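Local structure of Mlr6093 protein (Mesorhizobium loti, 2QJ8) at residues L12-V17 with C40-E44; G45-L49 with L228-L233; K172-L176 with A222-G227. The protein is probably a zinc-dependent hydrolase of the succinylglutamate desuccinylase/aspartoacylase family, acting on ester bonds or on carbon-nitrogen bonds of linear amides. One frame throughout, in Å; residues are numbered along the deposited sequence.

Overall arrangement
From the N terminus the chain runs through the 12-17 turn into strand 16-24, returns along strand 33-42, and closes contact 1 at the open end of that hairpin. Residues 40-44 lead directly into 45-49, so contact 2 opens where contact 1 ends; it closes only at 228-233, some 180 residues later. Within that long loop lies contact 3, which sets the loop after helix 161-172 against helix 218-230. Contacts 2 and 3 share this helix, their centres about 12 Å apart, and touch through Ala230 and Ala173. Contact 1 holds the hairpin together, contact 2 ties strand 47-52 to the end of helix 218-230, and contact 3 ties that helix to the loop after 161-172.

Contact 1: L12-V17 with C40-E44; sequences LDTPGV and CNRGE
A trans chi1 of -177° swings the Asn41 carboxamide away from its own backbone N and across to the 12-17 turn, where ND2 meets the carbonyls of Leu12 and Thr14. The bond from Asn41 ND2 to Leu12 O, 3.2 Å, reaches a lone pair in the carbonyl plane but is bent, 136° at the hydrogen, with the oxygen tilted out of the amide plane. A second, weak bond joins Asn41 ND2 to Thr14 O at 3.4 Å. The other end of the same amide turns back on its own chain: Asn41 OD1 accepts from Gly43 N at 3.1 Å, an Asx turn that ties the amide to the backbone two residues on.

On the backbone of the same residue, Gly16 and Asn41 form an antiparallel hydrogen-bonded pair, with Gly16 N donating to Asn41 O at 2.8 Å and Asn41 N to Gly16 O at 2.9 Å. The latter bond is nearly straight at the hydrogen, 178°, although the donor stands well above the carbonyl plane. One step on, Val17 and Cys40 make a non-hydrogen-bonded pair on the other face from Asn41, and Val17 CG2 touches Cys40 SG at 3.7 Å. Arg42 starts away from the other segment, but its chain bends at chi2 and returns, bringing NH1 to 3.6 Å from Gly16 CA, while NH2 bonds to Pro73 O. Asp13, on the turn, forms a salt bridge with Arg80 of strand 79-84.

One carboxamide thus uses both its donor and its acceptor on backbone groups, fixing the orientation of its amide and holding the turn that enters strand 16-24 to strand 33-42.

Contact 2: G45-L49 with L228-L233; sequences GPSLL and LIALGL
Leu48 points from strand 47-52 toward the last turn of helix 218-230 and the residues after it, and its side chain can be followed outward. CB lies 3.9 Å from Leu233 CD1. CG stands anti to the backbone N (chi1 178°), which carries the two methyls away from the strand toward the helix. There CD2 meets Leu228 CD2 at 3.5 Å and also touches Leu233 CD1, whereas CD1 approaches Leu231 CD1 more loosely, at 4.4 Å. The Leu48 and Leu228 side chains cross at about a right angle. Three leucines, from the last turn and the residues just after it, meet this side chain.

Just before the strand, Pro46 continues the apolar surface. Its ring and the side chain of Leu233 slide past each other in opposite directions, with Pro46 CB 3.8 Å from Leu233 CD2; that methyl also lies 3.4 Å from Pro46 O. The ring carbon CG reaches Leu231 O at 3.2 Å, so the proline packs against backbone as well as side chain. No hydrogen bond spans the two segments. Leu228 goes on to pack against Leu68 and Trp71 of helix 60-75, and Leu233 against Ile81 of strand 79-84.

The helix ends in a Schellman motif: Gly232 has positive phi, Leu233 N bonds to Leu228 O at 3.0 Å and Gly232 N to Ile229 O. Here that end turns the chain back so that Leu233 joins Leu228 in packing on strand 47-52, a helix laid against sheet, consistent with the alpha/beta fold of the zinc-exopeptidase clan.

Contact 3: K172-L176 with A222-G227; sequences KAFKL and AGVRNG
The Phe174 ring lies flat against Gly227, whose CA sits over the centre of one face, 3.5 Å from the ring centroid and 13° off the normal, a CH-pi contact. Gly223 O and Val224 CA approach the ring obliquely, and Val224 CG2 lies 4.3 Å from Phe174 CE2. The second flat group, the Asn226 carboxamide, donates from ND2 to Phe174 O at 3.1 Å. The oxygen is in the amide plane and the bond is fairly straight, 163° at the hydrogen, yet the donor stands 53° above the carbonyl plane, off the lone pairs. Lys175 crosses Asn226 at about a right angle, CB 3.7 Å from ND2.

Gly223 and Gly227, one turn apart, let the loop come close to the helix backbone. Gly223 CA makes a CA-H...O contact with Phe174 O at 3.3 Å, and Leu176 CD2 rests 4.0 Å from the same CA. Phe174 also touches Ile153 and Leu138.

Phe174 O therefore receives one N-H and one C-H from helix 218-230, so that polar bonding at the carbonyl of the buried Phe174 and apolar packing of its ring join the loop to the helix.

Contact 1: L12-V17 with C40-E44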
ATOM      1  N   LEU A  12      -8.182 -29.001 -21.445  1.00 30.18           N
ATOM      2  CA  LEU A  12      -8.454 -29.207 -19.997  1.00 30.46           C
ATOM      3  C   LEU A  12      -8.576 -30.685 -19.614  1.00 29.65           C
ATOM      4  O   LEU A  12      -8.254 -31.046 -18.483  1.00 31.51           O
ATOM      5  CB  LEU A  12      -9.726 -28.473 -19.536  1.00 28.70           C
ATOM      6  CG  LEU A  12      -9.721 -26.953 -19.482  1.00 32.06           C
ATOM      7  CD1 LEU A  12     -11.163 -26.371 -19.279  1.00 29.11           C
ATOM      8  CD2 LEU A  12      -8.772 -26.494 -18.409  1.00 31.66           C
ATOM      9  N   ASP A  13      -9.004 -31.526 -20.564  1.00 30.56           N
ATOM     10  CA  ASP A  13      -9.148 -32.957 -20.353  1.00 30.82           C
ATOM     11  C   ASP A  13      -7.839 -33.719 -20.386  1.00 29.91           C
ATOM     12  O   ASP A  13      -7.859 -34.921 -20.179  1.00 29.51           O
ATOM     13  CB  ASP A  13     -10.124 -33.575 -21.381  1.00 30.42           C
ATOM     14  CG  ASP A  13     -11.543 -33.045 -21.249  1.00 37.49           C
ATOM     15  OD1 ASP A  13     -11.865 -32.384 -20.240  1.00 45.28           O
ATOM     16  OD2 ASP A  13     -12.351 -33.292 -22.168  1.00 45.63           O
ATOM     17  N   THR A  14      -6.727 -33.062 -20.704  1.00 30.58           N
ATOM     18  CA  THR A  14      -5.437 -33.684 -20.676  1.00 30.78           C
ATOM     19  C   THR A  14      -5.129 -34.127 -19.234  1.00 32.13           C
ATOM     20  O   THR A  14      -5.231 -33.302 -18.314  1.00 32.30           O
ATOM     21  CB  THR A  14      -4.324 -32.717 -21.129  1.00 30.34           C
ATOM     22  OG1 THR A  14      -4.469 -32.416 -22.507  1.00 30.65           O
ATOM     23  CG2 THR A  14      -2.999 -33.312 -20.955  1.00 29.90           C
ATOM     24  N   PRO A  15      -4.782 -35.423 -19.030  1.00 31.97           N
ATOM     25  CA  PRO A  15      -4.446 -35.852 -17.679  1.00 31.25           C
ATOM     26  C   PRO A  15      -3.191 -35.186 -17.140  1.00 29.61           C
ATOM     27  O   PRO A  15      -2.288 -34.842 -17.902  1.00 31.91           O
ATOM     28  CB  PRO A  15      -4.268 -37.373 -17.829  1.00 32.64           C
ATOM     29  CG  PRO A  15      -3.994 -37.604 -19.250  1.00 34.06           C
ATOM     30  CD  PRO A  15      -4.712 -36.548 -19.988  1.00 30.23           C
ATOM     31  N   GLY A  16      -3.134 -35.006 -15.829  1.00 28.95           N
ATOM     32  CA  GLY A  16      -2.013 -34.335 -15.188  1.00 27.37           C
ATOM     33  C   GLY A  16      -1.977 -32.818 -15.274  1.00 28.37           C
ATOM     34  O   GLY A  16      -3.008 -32.145 -15.417  1.00 28.24           O
ATOM     35  N   VAL A  17      -0.763 -32.291 -15.191  1.00 30.41           N
ATOM     36  CA  VAL A  17      -0.485 -30.856 -15.145  1.00 29.83           C
ATOM     37  C   VAL A  17      -0.302 -30.248 -16.553  1.00 29.59           C
ATOM     38  O   VAL A  17       0.513 -30.724 -17.345  1.00 29.74           O
ATOM     39  CB  VAL A  17       0.783 -30.583 -14.268  1.00 29.93           C
ATOM     40  CG1 VAL A  17       1.224 -29.105 -14.280  1.00 24.91           C
ATOM     41  CG2 VAL A  17       0.562 -31.057 -12.824  1.00 30.09           C
ATOM     42  N   CYS A  40      -4.489 -28.717 -13.293  1.00 28.50           N
ATOM     43  CA  CYS A  40      -4.009 -30.007 -12.768  1.00 29.57           C
ATOM     44  C   CYS A  40      -5.210 -30.936 -12.732  1.00 28.56           C
ATOM     45  O   CYS A  40      -6.118 -30.736 -11.963  1.00 26.82           O
ATOM     46  CB  CYS A  40      -3.363 -29.856 -11.410  1.00 26.80           C
ATOM     47  SG  CYS A  40      -2.527 -31.368 -10.786  1.00 29.10           S
ATOM     48  N   ASN A  41      -5.215 -31.912 -13.624  1.00 29.11           N
ATOM     49  CA  ASN A  41      -6.294 -32.854 -13.764  1.00 30.07           C
ATOM     50  C   ASN A  41      -5.885 -34.210 -13.179  1.00 31.09           C
ATOM     51  O   ASN A  41      -5.094 -34.907 -13.788  1.00 28.82           O
ATOM     52  CB  ASN A  41      -6.604 -32.963 -15.251  1.00 31.60           C
ATOM     53  CG  ASN A  41      -7.771 -33.873 -15.566  1.00 30.48           C
ATOM     54  OD1 ASN A  41      -8.283 -34.603 -14.727  1.00 31.29           O
ATOM     55  ND2 ASN A  41      -8.195 -33.824 -16.806  1.00 36.06           N
ATOM     56  N   ARG A  42      -6.445 -34.554 -12.011  1.00 29.85           N
ATOM     57  CA  ARG A  42      -6.200 -35.830 -11.356  1.00 30.14           C
ATOM     58  C   ARG A  42      -7.443 -36.742 -11.368  1.00 32.30           C
ATOM     59  O   ARG A  42      -7.711 -37.447 -10.409  1.00 32.94           O
ATOM     60  CB  ARG A  42      -5.696 -35.607  -9.927  1.00 29.01           C
ATOM     61  CG  ARG A  42      -4.425 -34.836  -9.796  1.00 27.45           C
ATOM     62  CD  ARG A  42      -3.296 -35.508 -10.544  1.00 33.40           C
ATOM     63  NE  ARG A  42      -1.998 -34.911 -10.283  1.00 34.79           N
ATOM     64  CZ  ARG A  42      -0.907 -35.088 -11.028  1.00 31.73           C
ATOM     65  NH1 ARG A  42      -0.915 -35.840 -12.127  1.00 36.71           N
ATOM     66  NH2 ARG A  42       0.219 -34.491 -10.678  1.00 28.95           N
ATOM     67  N   GLY A  43      -8.207 -36.705 -12.457  1.00 34.92           N
ATOM     68  CA  GLY A  43      -9.365 -37.561 -12.619  1.00 35.12           C
ATOM     69  C   GLY A  43     -10.628 -37.095 -11.943  1.00 35.47           C
ATOM     70  O   GLY A  43     -10.899 -35.887 -11.873  1.00 36.01           O
ATOM     71  N   GLU A  44     -11.401 -38.057 -11.444  1.00 33.98           N
ATOM     72  CA  GLU A  44     -12.684 -37.773 -10.818  1.00 34.41           C
ATOM     73  C   GLU A  44     -12.498 -37.118  -9.464  1.00 32.49           C
ATOM     74  O   GLU A  44     -11.559 -37.430  -8.748  1.00 34.73           O
ATOM     75  CB  GLU A  44     -13.525 -39.048 -10.693  1.00 34.46           C
ATOM     76  CG  GLU A  44     -13.921 -39.642 -12.039  1.00 39.50           C
TER

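Contact 2: G45-L49 with L228-L233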
ATOM      1  N   GLY A  45     -13.414 -36.223  -9.123  1.00 30.36           N
ATOM      2  CA  GLY A  45     -13.365 -35.476  -7.881  1.00 28.40           C
ATOM      3  C   GLY A  45     -13.847 -34.059  -8.120  1.00 27.19           C
ATOM      4  O   GLY A  45     -14.304 -33.739  -9.209  1.00 26.87           O
ATOM      5  N   PRO A  46     -13.734 -33.195  -7.106  1.00 27.84           N
ATOM      6  CA  PRO A  46     -14.173 -31.804  -7.149  1.00 27.03           C
ATOM      7  C   PRO A  46     -13.499 -30.937  -8.206  1.00 27.34           C
ATOM      8  O   PRO A  46     -12.362 -31.214  -8.595  1.00 27.27           O
ATOM      9  CB  PRO A  46     -13.808 -31.300  -5.753  1.00 27.80           C
ATOM     10  CG  PRO A  46     -13.773 -32.528  -4.932  1.00 26.83           C
ATOM     11  CD  PRO A  46     -13.174 -33.526  -5.786  1.00 27.36           C
ATOM     12  N   SER A  47     -14.210 -29.916  -8.681  1.00 26.88           N
ATOM     13  CA  SER A  47     -13.686 -28.993  -9.683  1.00 28.67           C
ATOM     14  C   SER A  47     -13.612 -27.597  -9.042  1.00 27.92           C
ATOM     15  O   SER A  47     -14.549 -27.164  -8.383  1.00 31.27           O
ATOM     16  CB  SER A  47     -14.574 -28.948 -10.907  1.00 28.36           C
ATOM     17  OG  SER A  47     -15.885 -28.619 -10.503  1.00 33.47           O
ATOM     18  N   LEU A  48     -12.526 -26.895  -9.301  1.00 26.87           N
ATOM     19  CA  LEU A  48     -12.242 -25.600  -8.695  1.00 24.87           C
ATOM     20  C   LEU A  48     -11.487 -24.670  -9.618  1.00 24.85           C
ATOM     21  O   LEU A  48     -10.536 -25.087 -10.267  1.00 24.19           O
ATOM     22  CB  LEU A  48     -11.356 -25.827  -7.451  1.00 25.48           C
ATOM     23  CG  LEU A  48     -10.898 -24.572  -6.674  1.00 25.95           C
ATOM     24  CD1 LEU A  48     -12.095 -23.878  -6.013  1.00 22.49           C
ATOM     25  CD2 LEU A  48      -9.802 -24.891  -5.665  1.00 22.67           C
ATOM     26  N   LEU A  49     -11.914 -23.408  -9.668  1.00 23.66           N
ATOM     27  CA  LEU A  49     -11.177 -22.362 -10.334  1.00 24.49           C
ATOM     28  C   LEU A  49     -10.664 -21.443  -9.245  1.00 22.84           C
ATOM     29  O   LEU A  49     -11.432 -21.045  -8.381  1.00 22.81           O
ATOM     30  CB  LEU A  49     -12.066 -21.531 -11.256  1.00 24.42           C
ATOM     31  CG  LEU A  49     -11.465 -20.268 -11.884  1.00 27.56           C
ATOM     32  CD1 LEU A  49     -10.249 -20.570 -12.814  1.00 27.42           C
ATOM     33  CD2 LEU A  49     -12.587 -19.572 -12.640  1.00 21.35           C
ATOM     34  N   LEU A 228      -8.667 -26.217   0.695  1.00 29.50           N
ATOM     35  CA  LEU A 228      -8.503 -27.310  -0.282  1.00 29.46           C
ATOM     36  C   LEU A 228      -8.749 -28.684   0.307  1.00 28.32           C
ATOM     37  O   LEU A 228      -9.333 -29.536  -0.351  1.00 28.03           O
ATOM     38  CB  LEU A 228      -7.126 -27.263  -0.925  1.00 29.38           C
ATOM     39  CG  LEU A 228      -6.881 -26.068  -1.815  1.00 32.10           C
ATOM     40  CD1 LEU A 228      -5.422 -26.047  -2.164  1.00 28.82           C
ATOM     41  CD2 LEU A 228      -7.773 -26.125  -3.038  1.00 32.04           C
ATOM     42  N   ILE A 229      -8.298 -28.878   1.543  1.00 30.10           N
ATOM     43  CA  ILE A 229      -8.566 -30.082   2.300  1.00 29.68           C
ATOM     44  C   ILE A 229     -10.074 -30.216   2.517  1.00 32.82           C
ATOM     45  O   ILE A 229     -10.653 -31.241   2.178  1.00 33.73           O
ATOM     46  CB  ILE A 229      -7.830 -30.084   3.660  1.00 31.16           C
ATOM     47  CG1 ILE A 229      -6.321 -30.220   3.458  1.00 29.31           C
ATOM     48  CG2 ILE A 229      -8.316 -31.243   4.545  1.00 29.33           C
ATOM     49  CD1 ILE A 229      -5.518 -29.911   4.713  1.00 25.07           C
ATOM     50  N   ALA A 230     -10.717 -29.155   3.001  1.00 33.77           N
ATOM     51  CA  ALA A 230     -12.174 -29.143   3.199  1.00 33.70           C
ATOM     52  C   ALA A 230     -12.974 -29.433   1.908  1.00 34.33           C
ATOM     53  O   ALA A 230     -14.078 -29.942   1.960  1.00 34.05           O
ATOM     54  CB  ALA A 230     -12.613 -27.799   3.801  1.00 33.74           C
ATOM     55  N   LEU A 231     -12.414 -29.099   0.756  1.00 35.01           N
ATOM     56  CA  LEU A 231     -13.064 -29.385  -0.525  1.00 35.41           C
ATOM     57  C   LEU A 231     -12.760 -30.802  -1.046  1.00 35.72           C
ATOM     58  O   LEU A 231     -13.282 -31.179  -2.082  1.00 38.44           O
ATOM     59  CB  LEU A 231     -12.641 -28.334  -1.557  1.00 34.88           C
ATOM     60  CG  LEU A 231     -13.177 -26.922  -1.333  1.00 36.61           C
ATOM     61  CD1 LEU A 231     -12.356 -25.959  -2.103  1.00 37.19           C
ATOM     62  CD2 LEU A 231     -14.670 -26.849  -1.704  1.00 37.67           C
ATOM     63  N   GLY A 232     -11.930 -31.578  -0.343  1.00 33.04           N
ATOM     64  CA  GLY A 232     -11.549 -32.901  -0.768  1.00 32.87           C
ATOM     65  C   GLY A 232     -10.556 -32.984  -1.913  1.00 33.13           C
ATOM     66  O   GLY A 232     -10.447 -34.037  -2.537  1.00 35.17           O
ATOM     67  N   LEU A 233      -9.805 -31.914  -2.167  1.00 29.69           N
ATOM     68  CA  LEU A 233      -8.848 -31.867  -3.275  1.00 28.98           C
ATOM     69  C   LEU A 233      -7.403 -32.159  -2.872  1.00 28.20           C
ATOM     70  O   LEU A 233      -6.621 -32.574  -3.697  1.00 28.88           O
ATOM     71  CB  LEU A 233      -8.919 -30.510  -3.954  1.00 29.19           C
ATOM     72  CG  LEU A 233     -10.164 -30.271  -4.809  1.00 30.95           C
ATOM     73  CD1 LEU A 233     -10.398 -28.789  -5.056  1.00 29.71           C
ATOM     74  CD2 LEU A 233     -10.073 -31.043  -6.132  1.00 25.61           C
TER

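Contact 3: K172-L176 with A222-G227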
ATOM      1  N   LYS A 172     -15.528 -21.192   6.632  1.00 27.07           N
ATOM      2  CA  LYS A 172     -15.052 -21.374   8.002  1.00 28.68           C
ATOM      3  C   LYS A 172     -13.965 -22.445   8.133  1.00 28.48           C
ATOM      4  O   LYS A 172     -13.063 -22.294   8.958  1.00 22.87           O
ATOM      5  CB  LYS A 172     -16.225 -21.705   8.943  1.00 30.39           C
ATOM      6  CG  LYS A 172     -17.146 -20.512   9.223  1.00 30.91           C
ATOM      7  CD  LYS A 172     -18.360 -20.937  10.071  1.00 33.22           C
ATOM      8  CE  LYS A 172     -19.264 -19.748  10.400  1.00 39.89           C
ATOM      9  NZ  LYS A 172     -20.536 -20.144  11.102  1.00 41.38           N
ATOM     10  N   ALA A 173     -14.068 -23.502   7.312  1.00 29.21           N
ATOM     11  CA  ALA A 173     -13.077 -24.579   7.222  1.00 29.06           C
ATOM     12  C   ALA A 173     -11.672 -24.131   6.729  1.00 28.57           C
ATOM     13  O   ALA A 173     -10.737 -24.906   6.845  1.00 27.59           O
ATOM     14  CB  ALA A 173     -13.601 -25.745   6.335  1.00 27.07           C
ATOM     15  N   PHE A 174     -11.535 -22.914   6.184  1.00 27.43           N
ATOM     16  CA  PHE A 174     -10.226 -22.342   5.818  1.00 26.86           C
ATOM     17  C   PHE A 174      -9.442 -21.987   7.094  1.00 28.11           C
ATOM     18  O   PHE A 174      -8.221 -21.875   7.038  1.00 28.50           O
ATOM     19  CB  PHE A 174     -10.340 -21.067   4.970  1.00 26.21           C
ATOM     20  CG  PHE A 174     -10.634 -21.296   3.504  1.00 26.84           C
ATOM     21  CD1 PHE A 174     -11.779 -21.957   3.091  1.00 27.57           C
ATOM     22  CD2 PHE A 174      -9.809 -20.780   2.538  1.00 25.42           C
ATOM     23  CE1 PHE A 174     -12.067 -22.123   1.757  1.00 27.49           C
ATOM     24  CE2 PHE A 174     -10.097 -20.959   1.182  1.00 26.20           C
ATOM     25  CZ  PHE A 174     -11.226 -21.654   0.808  1.00 29.13           C
ATOM     26  N   LYS A 175     -10.142 -21.825   8.228  1.00 26.99           N
ATOM     27  CA  LYS A 175      -9.557 -21.465   9.500  1.00 27.86           C
ATOM     28  C   LYS A 175      -8.745 -20.155   9.470  1.00 27.16           C
ATOM     29  O   LYS A 175      -7.707 -20.052  10.103  1.00 29.52           O
ATOM     30  CB  LYS A 175      -8.738 -22.628  10.078  1.00 27.33           C
ATOM     31  CG  LYS A 175      -9.446 -23.963  10.018  1.00 30.64           C
ATOM     32  CD  LYS A 175      -8.797 -24.997  10.926  1.00 32.94           C
ATOM     33  CE  LYS A 175      -9.357 -26.403  10.680  1.00 40.02           C
ATOM     34  NZ  LYS A 175     -10.850 -26.462  10.461  1.00 45.15           N
ATOM     35  N   LEU A 176      -9.202 -19.166   8.701  1.00 27.11           N
ATOM     36  CA  LEU A 176      -8.573 -17.856   8.697  1.00 25.41           C
ATOM     37  C   LEU A 176      -8.968 -17.118  10.002  1.00 28.67           C
ATOM     38  O   LEU A 176      -9.937 -17.523  10.685  1.00 28.96           O
ATOM     39  CB  LEU A 176      -9.022 -17.044   7.478  1.00 26.98           C
ATOM     40  CG  LEU A 176      -8.479 -17.518   6.142  1.00 23.24           C
ATOM     41  CD1 LEU A 176      -9.277 -16.876   4.964  1.00 24.98           C
ATOM     42  CD2 LEU A 176      -6.972 -17.248   6.014  1.00 28.22           C
ATOM     43  N   ALA A 222      -1.684 -21.214   4.581  1.00 31.77           N
ATOM     44  CA  ALA A 222      -2.230 -22.253   5.456  1.00 31.67           C
ATOM     45  C   ALA A 222      -3.763 -22.307   5.331  1.00 30.82           C
ATOM     46  O   ALA A 222      -4.347 -23.400   5.347  1.00 31.09           O
ATOM     47  CB  ALA A 222      -1.807 -22.026   6.915  1.00 29.49           C
ATOM     48  N   GLY A 223      -4.375 -21.125   5.222  1.00 31.30           N
ATOM     49  CA  GLY A 223      -5.795 -20.954   5.053  1.00 29.81           C
ATOM     50  C   GLY A 223      -6.296 -21.625   3.798  1.00 28.55           C
ATOM     51  O   GLY A 223      -7.232 -22.405   3.847  1.00 30.11           O
ATOM     52  N   VAL A 224      -5.664 -21.316   2.673  1.00 30.83           N
ATOM     53  CA  VAL A 224      -6.065 -21.895   1.391  1.00 31.01           C
ATOM     54  C   VAL A 224      -5.834 -23.402   1.341  1.00 29.64           C
ATOM     55  O   VAL A 224      -6.653 -24.118   0.779  1.00 28.45           O
ATOM     56  CB  VAL A 224      -5.451 -21.131   0.223  1.00 30.47           C
ATOM     57  CG1 VAL A 224      -5.694 -21.861  -1.109  1.00 32.94           C
ATOM     58  CG2 VAL A 224      -6.048 -19.717   0.213  1.00 29.36           C
ATOM     59  N   ARG A 225      -4.774 -23.893   1.990  1.00 31.36           N
ATOM     60  CA  ARG A 225      -4.549 -25.334   2.121  1.00 30.29           C
ATOM     61  C   ARG A 225      -5.667 -26.014   2.924  1.00 29.42           C
ATOM     62  O   ARG A 225      -6.126 -27.083   2.545  1.00 27.07           O
ATOM     63  CB  ARG A 225      -3.198 -25.630   2.773  1.00 30.47           C
ATOM     64  CG  ARG A 225      -2.958 -27.134   2.995  1.00 31.22           C
ATOM     65  CD  ARG A 225      -1.635 -27.439   3.631  1.00 35.18           C
ATOM     66  NE  ARG A 225      -1.606 -28.816   4.154  1.00 40.67           N
ATOM     67  CZ  ARG A 225      -2.054 -29.230   5.347  1.00 45.71           C
ATOM     68  NH1 ARG A 225      -2.602 -28.391   6.236  1.00 47.86           N
ATOM     69  NH2 ARG A 225      -1.958 -30.528   5.667  1.00 42.68           N
ATOM     70  N   ASN A 226      -6.067 -25.416   4.051  1.00 29.11           N
ATOM     71  CA  ASN A 226      -7.192 -25.926   4.850  1.00 27.95           C
ATOM     72  C   ASN A 226      -8.483 -25.969   3.998  1.00 28.34           C
ATOM     73  O   ASN A 226      -9.243 -26.948   4.050  1.00 29.36           O
ATOM     74  CB  ASN A 226      -7.441 -25.070   6.107  1.00 26.61           C
ATOM     75  CG  ASN A 226      -6.284 -25.080   7.105  1.00 31.87           C
ATOM     76  OD1 ASN A 226      -5.519 -26.020   7.173  1.00 36.97           O
ATOM     77  ND2 ASN A 226      -6.156 -24.005   7.882  1.00 29.83           N
ATOM     78  N   GLY A 227      -8.684 -24.921   3.196  1.00 26.15           N
ATOM     79  CA  GLY A 227      -9.832 -24.827   2.298  1.00 29.60           C
ATOM     80  C   GLY A 227      -9.837 -25.947   1.292  1.00 28.83           C
ATOM     81  O   GLY A 227     -10.872 -26.573   1.086  1.00 28.89           O
TER